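Local coordinates for assembly chaperone of ribosomal protein L4 (Acl4) (Chaetomium thermophilum, PDB 5TQB) that probably acts as a dedicated assembly chaperone that binds newly made ribosomal protein L4 and shields it until its incorporation into the ribosome, at residues R10-L15 against L45-Q50. Numbering follows the deposited sequence.
Sequences RATTLL and LTLLGQ
Leu-47 reaches from helix 41-54 to helix 4-16 and meets three residues there, Ala-11, Thr-12 and Leu-15. Its CB points toward the opposing helix, and with CG anti to the backbone N (chi1 177°) the branch point extends straight on and presents both methyls to that helix. CD2 rests on Ala-11 CB at 3.8 Å. CD1 turns the other way, to Leu-15 CD2 at 4.1 Å, the two side chains running alongside one another and pointing opposite ways. Thr-12 OG1 is shared by the two methyls, lying 3.9 Å from both Leu-47 CD1 and Leu-47 CD2, a van der Waals contact; the hydroxyl itself is hydrogen-bonded to Leu-8 O. The segments run nearly parallel, their axes 20° apart and 11.1 Å at closest approach, consistent with the layered helix packing of a tetratricopeptide-repeat fold; segment 45-50 falls within the predicted repeat 42-75. An alanine in place of Leu-47 would remove both methyls and would probably leave Ala-11 and Leu-15 without their apolar partner across the interface. Nearer the C-terminal ends, Leu-15 CD2 also touches Gln-50 OE1 at 3.8 Å, while Gln-50 NE2 is hydrogen-bonded to Glu-86.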
ATOM      1  N   ARG B  10     -23.306  -9.690   4.888  1.00 65.48           N
ATOM      2  CA  ARG B  10     -22.464 -10.803   5.294  1.00 68.05           C
ATOM      3  C   ARG B  10     -21.299 -10.982   4.321  1.00 64.68           C
ATOM      4  O   ARG B  10     -20.152 -11.123   4.737  1.00 60.23           O
ATOM      5  CB  ARG B  10     -23.296 -12.083   5.379  1.00 75.03           C
ATOM      6  CG  ARG B  10     -22.516 -13.330   5.759  1.00 81.22           C
ATOM      7  CD  ARG B  10     -21.890 -13.222   7.141  1.00 86.47           C
ATOM      8  NE  ARG B  10     -21.052 -14.384   7.434  1.00 91.14           N
ATOM      9  CZ  ARG B  10     -20.018 -14.379   8.270  1.00 91.35           C
ATOM     10  NH1 ARG B  10     -19.679 -13.270   8.916  1.00 89.63           N
ATOM     11  NH2 ARG B  10     -19.317 -15.489   8.460  1.00 91.81           N
ATOM     12  N   ALA B  11     -21.593 -10.971   3.027  1.00 64.74           N
ATOM     13  CA  ALA B  11     -20.559 -11.148   2.019  1.00 63.90           C
ATOM     14  C   ALA B  11     -19.548 -10.005   2.081  1.00 63.39           C
ATOM     15  O   ALA B  11     -18.353 -10.212   1.869  1.00 60.01           O
ATOM     16  CB  ALA B  11     -21.175 -11.242   0.637  1.00 64.58           C
ATOM     17  N   THR B  12     -20.028  -8.807   2.393  1.00 64.09           N
ATOM     18  CA  THR B  12     -19.158  -7.645   2.504  1.00 64.33           C
ATOM     19  C   THR B  12     -18.204  -7.783   3.686  1.00 64.55           C
ATOM     20  O   THR B  12     -17.023  -7.438   3.583  1.00 63.58           O
ATOM     21  CB  THR B  12     -19.978  -6.348   2.629  1.00 64.63           C
ATOM     22  OG1 THR B  12     -20.744  -6.161   1.433  1.00 65.16           O
ATOM     23  CG2 THR B  12     -19.070  -5.140   2.815  1.00 64.97           C
ATOM     24  N   THR B  13     -18.715  -8.285   4.806  1.00 66.57           N
ATOM     25  CA  THR B  13     -17.882  -8.537   5.975  1.00 61.74           C
ATOM     26  C   THR B  13     -16.839  -9.591   5.641  1.00 59.20           C
ATOM     27  O   THR B  13     -15.673  -9.454   6.007  1.00 61.20           O
ATOM     28  CB  THR B  13     -18.716  -9.018   7.177  1.00 64.62           C
ATOM     29  OG1 THR B  13     -19.703  -8.033   7.500  1.00 66.48           O
ATOM     30  CG2 THR B  13     -17.829  -9.260   8.400  1.00 63.09           C
ATOM     31  N   LEU B  14     -17.265 -10.639   4.940  1.00 56.91           N
ATOM     32  CA  LEU B  14     -16.363 -11.711   4.539  1.00 61.35           C
ATOM     33  C   LEU B  14     -15.260 -11.177   3.629  1.00 61.94           C
ATOM     34  O   LEU B  14     -14.101 -11.570   3.744  1.00 63.45           O
ATOM     35  CB  LEU B  14     -17.135 -12.826   3.828  1.00 65.02           C
ATOM     36  CG  LEU B  14     -18.026 -13.715   4.702  1.00 69.89           C
ATOM     37  CD1 LEU B  14     -18.898 -14.614   3.839  1.00 72.20           C
ATOM     38  CD2 LEU B  14     -17.188 -14.549   5.655  1.00 71.52           C
ATOM     39  N   LEU B  15     -15.628 -10.276   2.728  1.00 60.51           N
ATOM     40  CA  LEU B  15     -14.671  -9.679   1.813  1.00 63.41           C
ATOM     41  C   LEU B  15     -13.676  -8.816   2.587  1.00 64.78           C
ATOM     42  O   LEU B  15     -12.479  -8.823   2.298  1.00 61.73           O
ATOM     43  CB  LEU B  15     -15.406  -8.844   0.762  1.00 63.62           C
ATOM     44  CG  LEU B  15     -14.577  -8.320  -0.411  1.00 63.63           C
ATOM     45  CD1 LEU B  15     -13.953  -9.457  -1.203  1.00 63.72           C
ATOM     46  CD2 LEU B  15     -15.441  -7.466  -1.318  1.00 65.45           C
ATOM     47  N   LEU B  45     -24.666  -6.779  -7.870  1.00 61.50           N
ATOM     48  CA  LEU B  45     -23.785  -6.993  -9.008  1.00 59.41           C
ATOM     49  C   LEU B  45     -22.459  -6.266  -8.798  1.00 59.19           C
ATOM     50  O   LEU B  45     -21.400  -6.770  -9.168  1.00 58.51           O
ATOM     51  CB  LEU B  45     -24.472  -6.532 -10.293  1.00 57.68           C
ATOM     52  CG  LEU B  45     -25.683  -7.379 -10.684  1.00 59.83           C
ATOM     53  CD1 LEU B  45     -26.581  -6.638 -11.671  1.00 61.35           C
ATOM     54  CD2 LEU B  45     -25.222  -8.710 -11.258  1.00 59.07           C
ATOM     55  N   THR B  46     -22.519  -5.087  -8.190  1.00 59.13           N
ATOM     56  CA  THR B  46     -21.309  -4.345  -7.860  1.00 55.25           C
ATOM     57  C   THR B  46     -20.420  -5.186  -6.953  1.00 60.63           C
ATOM     58  O   THR B  46     -19.217  -5.313  -7.195  1.00 62.23           O
ATOM     59  CB  THR B  46     -21.649  -3.018  -7.161  1.00 52.31           C
ATOM     60  OG1 THR B  46     -22.315  -2.155  -8.085  1.00 58.61           O
ATOM     61  CG2 THR B  46     -20.402  -2.318  -6.652  1.00 48.93           C
ATOM     62  N   LEU B  47     -21.024  -5.767  -5.917  1.00 58.97           N
ATOM     63  CA  LEU B  47     -20.288  -6.564  -4.945  1.00 57.32           C
ATOM     64  C   LEU B  47     -19.661  -7.783  -5.603  1.00 56.55           C
ATOM     65  O   LEU B  47     -18.497  -8.099  -5.366  1.00 55.62           O
ATOM     66  CB  LEU B  47     -21.212  -7.002  -3.810  1.00 58.31           C
ATOM     67  CG  LEU B  47     -20.596  -7.911  -2.749  1.00 57.56           C
ATOM     68  CD1 LEU B  47     -19.428  -7.227  -2.075  1.00 55.13           C
ATOM     69  CD2 LEU B  47     -21.648  -8.306  -1.722  1.00 62.18           C
ATOM     70  N   LEU B  48     -20.439  -8.469  -6.429  1.00 58.04           N
ATOM     71  CA  LEU B  48     -19.923  -9.601  -7.182  1.00 60.73           C
ATOM     72  C   LEU B  48     -18.774  -9.161  -8.094  1.00 61.65           C
ATOM     73  O   LEU B  48     -17.863  -9.939  -8.381  1.00 63.07           O
ATOM     74  CB  LEU B  48     -21.045 -10.248  -7.997  1.00 61.97           C
ATOM     75  CG  LEU B  48     -21.926 -11.233  -7.226  1.00 61.44           C
ATOM     76  CD1 LEU B  48     -23.219 -11.502  -7.981  1.00 62.56           C
ATOM     77  CD2 LEU B  48     -21.180 -12.527  -6.982  1.00 62.34           C
ATOM     78  N   GLY B  49     -18.814  -7.904  -8.529  1.00 61.45           N
ATOM     79  CA  GLY B  49     -17.757  -7.344  -9.348  1.00 61.94           C
ATOM     80  C   GLY B  49     -16.474  -7.158  -8.560  1.00 60.29           C
ATOM     81  O   GLY B  49     -15.405  -7.578  -9.009  1.00 58.69           O
ATOM     82  N   GLN B  50     -16.583  -6.515  -7.397  1.00 59.86           N
ATOM     83  CA  GLN B  50     -15.448  -6.318  -6.494  1.00 61.26           C
ATOM     84  C   GLN B  50     -14.795  -7.650  -6.147  1.00 62.19           C
ATOM     85  O   GLN B  50     -13.572  -7.766  -6.126  1.00 68.02           O
ATOM     86  CB  GLN B  50     -15.889  -5.664  -5.179  1.00 62.34           C
ATOM     87  CG  GLN B  50     -16.537  -4.299  -5.304  1.00 68.31           C
ATOM     88  CD  GLN B  50     -17.206  -3.845  -4.009  1.00 70.37           C
ATOM     89  OE1 GLN B  50     -17.226  -4.571  -3.020  1.00 74.53           O
ATOM     90  NE2 GLN B  50     -17.758  -2.638  -4.020  1.00 70.34           N
TER